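Local atomic coordinates of taurine dioxygenase (PDB entry 5VN6), a protein that probably acts as a metal-dependent taurine dioxygenase of the TfdA family, with a magnesium ion held in its metal site in this crystal. Residues Cys16-Glu21 / Tyr245-Arg250; Arg53-Thr58 / Asn254-Trp259. All coordinates share one frame; numbering follows the deposited sequence.

From the N terminus, the chain first enters interaction 1 at Cys16-Glu21, which leads into strand 20-23, and soon afterwards interaction 2 at Arg53-Thr58, the loop between strand 49-52 and helix 59-67. It returns to both much later, first at Tyr245-Arg250 and then at Asn254-Trp259. Interaction 1 closes a loop of 223 residues and interaction 2 one of 195; because their segments alternate, the two loops cross rather than nest. Interaction 1 lays the edge strand 246-249 of the three-stranded sheet against the larger sheet, whereas interaction 2 ties the loop after strand 49-52 to the start of strand 256-260 of that larger sheet. They meet at Arg53, whose NH1 lies 2.7 Å from Arg250 O, a probable hydrogen bond.

Interaction 1 of 2, residues Cys16-Glu21 / Tyr245-Arg250; sequences CAIGAE and YQVRWR
Residues 17-21 and 245-249 run in nearly the same direction, 21° apart, with Ala17 opposite Tyr245 (CA atoms 5.8 Å apart), and no hydrogen bond joins them. The contact is made by side chains packing on each other and on the facing backbone, and Ile18 has the largest share. Its CG2 branch, set between the backbone N and the carbonyl carbon, descends onto the backbone of the other segment and sits 3.3 Å from Tyr245 O and 3.6 Å from Gln246 C. The same methyl lies 3.9 Å from Val247 CB, where the two branched side chains cross at about a right angle. In turn Val247 CB lies 3.6 Å from Ile18 O, and its CG1 faces Ile18 CG2. Next to Ile18, the small Ala17 packs its CB against Tyr245 CA at 4.3 Å. Farther along, Glu21 is extended (chi1 179°), which carries its carboxylate to the rim of the Trp249 indole; OE1 lies near the ring plane, 4.4 Å from CH2. This is the meeting of two sheets in the cupin-type core: Val49 of strand 49-52 touches both Ile18 and Val247, Phe51 stacks on Trp249, Ile18 also touches Trp135 and Asn137 of strand 133-137, and helix 138-143 packs against Ala17 and Tyr245 through Leu140.

Interaction 2 of 2, residues Arg53-Thr58 / Asn254-Trp259; sequences RDQDIT and NSVAIW
Gln55 lies over Asn254 and Val256, its CB 3.4 Å from Asn254 O and 3.7 Å from Val256 CG2; CG continues over the same valine methyl at 3.8 Å, the two side chains crossing at about a right angle. A bend at chi2 (-53°) then turns the amide away from Asn254-Trp259 and back over its own segment, where NE2 donates to Arg53 O at 2.9 Å. That oxygen lies almost in the amide plane; NE2 also donates to Val25 O, and OE1 accepts from Leu27 N, so both polar atoms of the buried amide have partners. The backbone beneath is an inverse gamma turn centred on Gln55, in the loop that follows strand 49-52; that strand is the antiparallel neighbour of strand 256-260 in the large sheet. Gln55 N makes the backbone-to-backbone bond across the contact, to Asn254 O at 2.8 Å, while Asn254 CB packs against Gln55 O. Two residues earlier, Arg53 bends at chi2 and brings its guanidinium edge-on to Ser255: NH1 donates to OG at 3.1 Å with an N-H...O angle of 160°, the hydroxyl lying in the guanidinium plane. OG shares this NH1 with Arg250 O. One water bridges the segments, accepting from Asp54 N and lying 2.6 Å from Ser255 OG.

Interaction 1 of 2, residues Cys16-Glu21 / Tyr245-Arg250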
loop_
_atom_site.group_PDB
_atom_site.type_symbol
_atom_site.label_atom_id
_atom_site.label_comp_id
_atom_site.label_asym_id
_atom_site.label_seq_id
_atom_site.Cartn_x
_atom_site.Cartn_y
_atom_site.Cartn_z
ATOM N N CYS A 16 -12.913 4.363 3.845
ATOM C CA CYS A 16 -13.457 5.661 4.243
ATOM C C CYS A 16 -12.797 6.816 3.500
ATOM O O CYS A 16 -13.341 7.926 3.470
ATOM C CB CYS A 16 -13.292 5.889 5.752
ATOM S SG CYS A 16 -14.179 4.721 6.797
ATOM N N ALA A 17 -11.656 6.583 2.871
ATOM C CA ALA A 17 -10.898 7.676 2.286
ATOM C C ALA A 17 -11.117 7.825 0.788
ATOM O O ALA A 17 -11.046 8.935 0.275
ATOM C CB ALA A 17 -9.408 7.467 2.557
ATOM N N ILE A 18 -11.343 6.731 0.071
ATOM C CA ILE A 18 -11.255 6.768 -1.381
ATOM C C ILE A 18 -11.871 5.512 -1.976
ATOM O O ILE A 18 -11.668 4.398 -1.470
ATOM C CB ILE A 18 -9.792 6.938 -1.853
ATOM C CG1 ILE A 18 -9.726 6.946 -3.388
ATOM C CG2 ILE A 18 -8.872 5.837 -1.284
ATOM C CD1 ILE A 18 -8.408 7.465 -3.960
ATOM N N GLY A 19 -12.620 5.696 -3.063
ATOM C CA GLY A 19 -13.105 4.587 -3.862
ATOM C C GLY A 19 -14.504 4.158 -3.502
ATOM O O GLY A 19 -14.848 4.102 -2.319
ATOM N N ALA A 20 -15.312 3.860 -4.519
ATOM C CA ALA A 20 -16.644 3.301 -4.323
ATOM C C ALA A 20 -17.033 2.497 -5.552
ATOM O O ALA A 20 -16.682 2.861 -6.679
ATOM C CB ALA A 20 -17.702 4.382 -4.082
ATOM N N GLU A 21 -17.764 1.404 -5.320
ATOM C CA GLU A 21 -18.309 0.593 -6.395
ATOM C C GLU A 21 -19.726 1.054 -6.705
ATOM O O GLU A 21 -20.520 1.336 -5.800
ATOM C CB GLU A 21 -18.303 -0.909 -6.042
ATOM C CG GLU A 21 -18.898 -1.763 -7.169
ATOM C CD GLU A 21 -18.732 -3.278 -6.994
ATOM O OE1 GLU A 21 -18.049 -3.716 -6.048
ATOM O OE2 GLU A 21 -19.328 -4.038 -7.801
ATOM N N TYR A 245 -4.685 6.390 2.943
ATOM C CA TYR A 245 -5.155 7.169 1.799
ATOM C C TYR A 245 -5.475 6.303 0.594
ATOM O O TYR A 245 -5.790 6.841 -0.477
ATOM C CB TYR A 245 -4.095 8.202 1.385
ATOM C CG TYR A 245 -3.603 9.085 2.501
ATOM C CD1 TYR A 245 -4.418 9.378 3.610
ATOM C CD2 TYR A 245 -2.317 9.645 2.446
ATOM C CE1 TYR A 245 -3.953 10.200 4.651
ATOM C CE2 TYR A 245 -1.857 10.463 3.458
ATOM C CZ TYR A 245 -2.680 10.745 4.556
ATOM O OH TYR A 245 -2.204 11.564 5.555
ATOM N N GLN A 246 -5.392 4.981 0.737
ATOM C CA GLN A 246 -5.296 4.081 -0.400
ATOM C C GLN A 246 -6.539 3.210 -0.536
ATOM O O GLN A 246 -7.245 2.915 0.433
ATOM C CB GLN A 246 -4.058 3.169 -0.285
ATOM C CG GLN A 246 -2.731 3.902 -0.436
ATOM C CD GLN A 246 -1.554 2.976 -0.160
ATOM O OE1 GLN A 246 -1.747 1.827 0.200
ATOM N NE2 GLN A 246 -0.341 3.492 -0.265
ATOM N N VAL A 247 -6.762 2.761 -1.770
ATOM C CA VAL A 247 -7.686 1.674 -2.053
ATOM C C VAL A 247 -6.991 0.745 -3.033
ATOM O O VAL A 247 -6.169 1.181 -3.845
ATOM C CB VAL A 247 -9.048 2.176 -2.603
ATOM C CG1 VAL A 247 -8.900 2.970 -3.946
ATOM C CG2 VAL A 247 -10.011 1.025 -2.771
ATOM N N ARG A 248 -7.306 -0.548 -2.941
ATOM C CA ARG A 248 -6.723 -1.575 -3.798
ATOM C C ARG A 248 -7.840 -2.334 -4.493
ATOM O O ARG A 248 -8.755 -2.825 -3.836
ATOM C CB ARG A 248 -5.836 -2.547 -3.004
ATOM C CG ARG A 248 -5.222 -3.649 -3.879
ATOM C CD ARG A 248 -3.875 -4.107 -3.353
ATOM N NE ARG A 248 -3.318 -5.213 -4.131
ATOM C CZ ARG A 248 -2.044 -5.605 -4.076
ATOM N NH1 ARG A 248 -1.623 -6.618 -4.824
ATOM N NH2 ARG A 248 -1.187 -4.978 -3.290
ATOM N N TRP A 249 -7.765 -2.424 -5.820
ATOM C CA TRP A 249 -8.839 -2.988 -6.620
ATOM C C TRP A 249 -8.328 -4.224 -7.335
ATOM O O TRP A 249 -7.225 -4.211 -7.894
ATOM C CB TRP A 249 -9.361 -1.958 -7.628
ATOM C CG TRP A 249 -10.388 -2.448 -8.602
ATOM C CD1 TRP A 249 -10.216 -2.641 -9.956
ATOM C CD2 TRP A 249 -11.762 -2.765 -8.327
ATOM N NE1 TRP A 249 -11.385 -3.069 -10.522
ATOM C CE2 TRP A 249 -12.351 -3.160 -9.552
ATOM C CE3 TRP A 249 -12.544 -2.774 -7.164
ATOM C CZ2 TRP A 249 -13.699 -3.533 -9.653
ATOM C CZ3 TRP A 249 -13.888 -3.159 -7.265
ATOM C CH2 TRP A 249 -14.447 -3.521 -8.505
ATOM N N ARG A 250 -9.120 -5.293 -7.294
ATOM C CA ARG A 250 -8.795 -6.536 -7.978
ATOM C C ARG A 250 -9.635 -6.643 -9.237
ATOM O O ARG A 250 -10.862 -6.530 -9.174
ATOM C CB ARG A 250 -9.043 -7.745 -7.085
ATOM C CG ARG A 250 -8.640 -9.027 -7.761
ATOM C CD ARG A 250 -8.677 -10.192 -6.787
ATOM N NE ARG A 250 -8.425 -11.442 -7.478
ATOM C CZ ARG A 250 -8.375 -12.630 -6.883
ATOM N NH1 ARG A 250 -8.559 -12.731 -5.568
ATOM N NH2 ARG A 250 -8.134 -13.712 -7.608
#

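Interaction 2 of 2, residues Arg53-Thr58 / Asn254-Trp259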
loop_
_atom_site.group_PDB
_atom_site.type_symbol
_atom_site.label_atom_id
_atom_site.label_comp_id
_atom_site.label_asym_id
_atom_site.label_seq_id
_atom_site.Cartn_x
_atom_site.Cartn_y
_atom_site.Cartn_z
ATOM N N ARG A 53 -18.382 -3.654 -11.917
ATOM C CA ARG A 53 -18.204 -5.019 -12.395
ATOM C C ARG A 53 -19.112 -5.271 -13.587
ATOM O O ARG A 53 -20.097 -4.562 -13.801
ATOM C CB ARG A 53 -18.523 -6.044 -11.300
ATOM C CG ARG A 53 -17.683 -5.910 -10.025
ATOM C CD ARG A 53 -16.281 -6.465 -10.223
ATOM N NE ARG A 53 -15.567 -6.578 -8.952
ATOM C CZ ARG A 53 -14.242 -6.648 -8.842
ATOM N NH1 ARG A 53 -13.482 -6.599 -9.936
ATOM N NH2 ARG A 53 -13.680 -6.734 -7.639
ATOM N N ASP A 54 -18.752 -6.288 -14.370
ATOM C CA ASP A 54 -19.623 -6.850 -15.402
ATOM C C ASP A 54 -20.158 -5.776 -16.347
ATOM O O ASP A 54 -21.352 -5.715 -16.655
ATOM C CB ASP A 54 -20.755 -7.635 -14.749
ATOM C CG ASP A 54 -20.236 -8.664 -13.789
ATOM O OD1 ASP A 54 -19.330 -9.423 -14.201
ATOM O OD2 ASP A 54 -20.680 -8.678 -12.620
ATOM N N GLN A 55 -19.248 -4.940 -16.837
ATOM C CA GLN A 55 -19.608 -3.913 -17.806
ATOM C C GLN A 55 -19.428 -4.516 -19.190
ATOM O O GLN A 55 -18.374 -4.390 -19.821
ATOM C CB GLN A 55 -18.775 -2.654 -17.602
ATOM C CG GLN A 55 -19.108 -1.903 -16.317
ATOM C CD GLN A 55 -20.589 -1.603 -16.199
ATOM O OE1 GLN A 55 -21.130 -0.753 -16.927
ATOM N NE2 GLN A 55 -21.260 -2.305 -15.292
ATOM N N ASP A 56 -20.478 -5.197 -19.657
ATOM C CA ASP A 56 -20.503 -5.774 -20.994
ATOM C C ASP A 56 -20.964 -4.681 -21.949
ATOM O O ASP A 56 -22.155 -4.503 -22.200
ATOM C CB ASP A 56 -21.421 -6.987 -21.036
ATOM C CG ASP A 56 -21.473 -7.628 -22.410
ATOM O OD1 ASP A 56 -20.423 -8.123 -22.876
ATOM O OD2 ASP A 56 -22.565 -7.643 -23.022
ATOM N N ILE A 57 -19.998 -3.976 -22.534
ATOM C CA ILE A 57 -20.276 -2.795 -23.336
ATOM C C ILE A 57 -19.416 -2.860 -24.587
ATOM O O ILE A 57 -18.437 -3.606 -24.663
ATOM C CB ILE A 57 -19.996 -1.479 -22.571
ATOM C CG1 ILE A 57 -18.524 -1.410 -22.142
ATOM C CG2 ILE A 57 -20.902 -1.375 -21.343
ATOM C CD1 ILE A 57 -18.133 -0.110 -21.443
ATOM N N THR A 58 -19.780 -2.050 -25.567
ATOM C CA THR A 58 -18.997 -1.972 -26.782
ATOM C C THR A 58 -17.944 -0.889 -26.643
ATOM O O THR A 58 -17.997 -0.040 -25.748
ATOM C CB THR A 58 -19.895 -1.672 -27.975
ATOM O OG1 THR A 58 -20.278 -0.291 -27.936
ATOM C CG2 THR A 58 -21.153 -2.532 -27.908
ATOM N N ASN A 254 -14.257 -7.539 -17.811
ATOM C CA ASN A 254 -15.221 -6.453 -18.002
ATOM C C ASN A 254 -15.418 -5.594 -16.760
ATOM O O ASN A 254 -16.464 -4.948 -16.612
ATOM C CB ASN A 254 -16.570 -6.973 -18.501
ATOM C CG ASN A 254 -16.501 -7.450 -19.926
ATOM O OD1 ASN A 254 -15.680 -6.964 -20.705
ATOM N ND2 ASN A 254 -17.367 -8.385 -20.285
ATOM N N SER A 255 -14.437 -5.572 -15.863
ATOM C CA SER A 255 -14.423 -4.600 -14.781
ATOM C C SER A 255 -13.915 -3.260 -15.313
ATOM O O SER A 255 -13.111 -3.205 -16.250
ATOM C CB SER A 255 -13.530 -5.080 -13.632
ATOM O OG SER A 255 -14.136 -6.130 -12.889
ATOM N N VAL A 256 -14.397 -2.173 -14.710
ATOM C CA VAL A 256 -14.100 -0.819 -15.164
ATOM C C VAL A 256 -13.716 0.028 -13.958
ATOM O O VAL A 256 -14.311 -0.103 -12.879
ATOM C CB VAL A 256 -15.306 -0.209 -15.929
ATOM C CG1 VAL A 256 -15.093 1.273 -16.239
ATOM C CG2 VAL A 256 -15.557 -0.972 -17.216
ATOM N N ALA A 257 -12.685 0.860 -14.130
ATOM C CA ALA A 257 -12.310 1.904 -13.181
ATOM C C ALA A 257 -12.452 3.256 -13.866
ATOM O O ALA A 257 -12.025 3.421 -15.014
ATOM C CB ALA A 257 -10.874 1.749 -12.674
ATOM N N ILE A 258 -13.062 4.210 -13.168
ATOM C CA ILE A 258 -13.122 5.604 -13.597
ATOM C C ILE A 258 -12.458 6.423 -12.504
ATOM O O ILE A 258 -12.883 6.351 -11.346
ATOM C CB ILE A 258 -14.573 6.090 -13.792
ATOM C CG1 ILE A 258 -15.420 5.087 -14.583
ATOM C CG2 ILE A 258 -14.585 7.492 -14.407
ATOM C CD1 ILE A 258 -16.930 5.248 -14.358
ATOM N N TRP A 259 -11.447 7.223 -12.854
ATOM C CA TRP A 259 -10.799 7.999 -11.802
ATOM C C TRP A 259 -10.482 9.428 -12.218
ATOM O O TRP A 259 -10.269 9.737 -13.402
ATOM C CB TRP A 259 -9.520 7.325 -11.275
ATOM C CG TRP A 259 -8.329 7.286 -12.193
ATOM C CD1 TRP A 259 -7.298 8.189 -12.257
ATOM C CD2 TRP A 259 -8.006 6.238 -13.120
ATOM N NE1 TRP A 259 -6.371 7.779 -13.201
ATOM C CE2 TRP A 259 -6.779 6.582 -13.732
ATOM C CE3 TRP A 259 -8.645 5.047 -13.498
ATOM C CZ2 TRP A 259 -6.173 5.773 -14.705
ATOM C CZ3 TRP A 259 -8.043 4.241 -14.456
ATOM C CH2 TRP A 259 -6.817 4.613 -15.052
HETATM O O HOH W 1 -16.141 -7.494 -13.821
#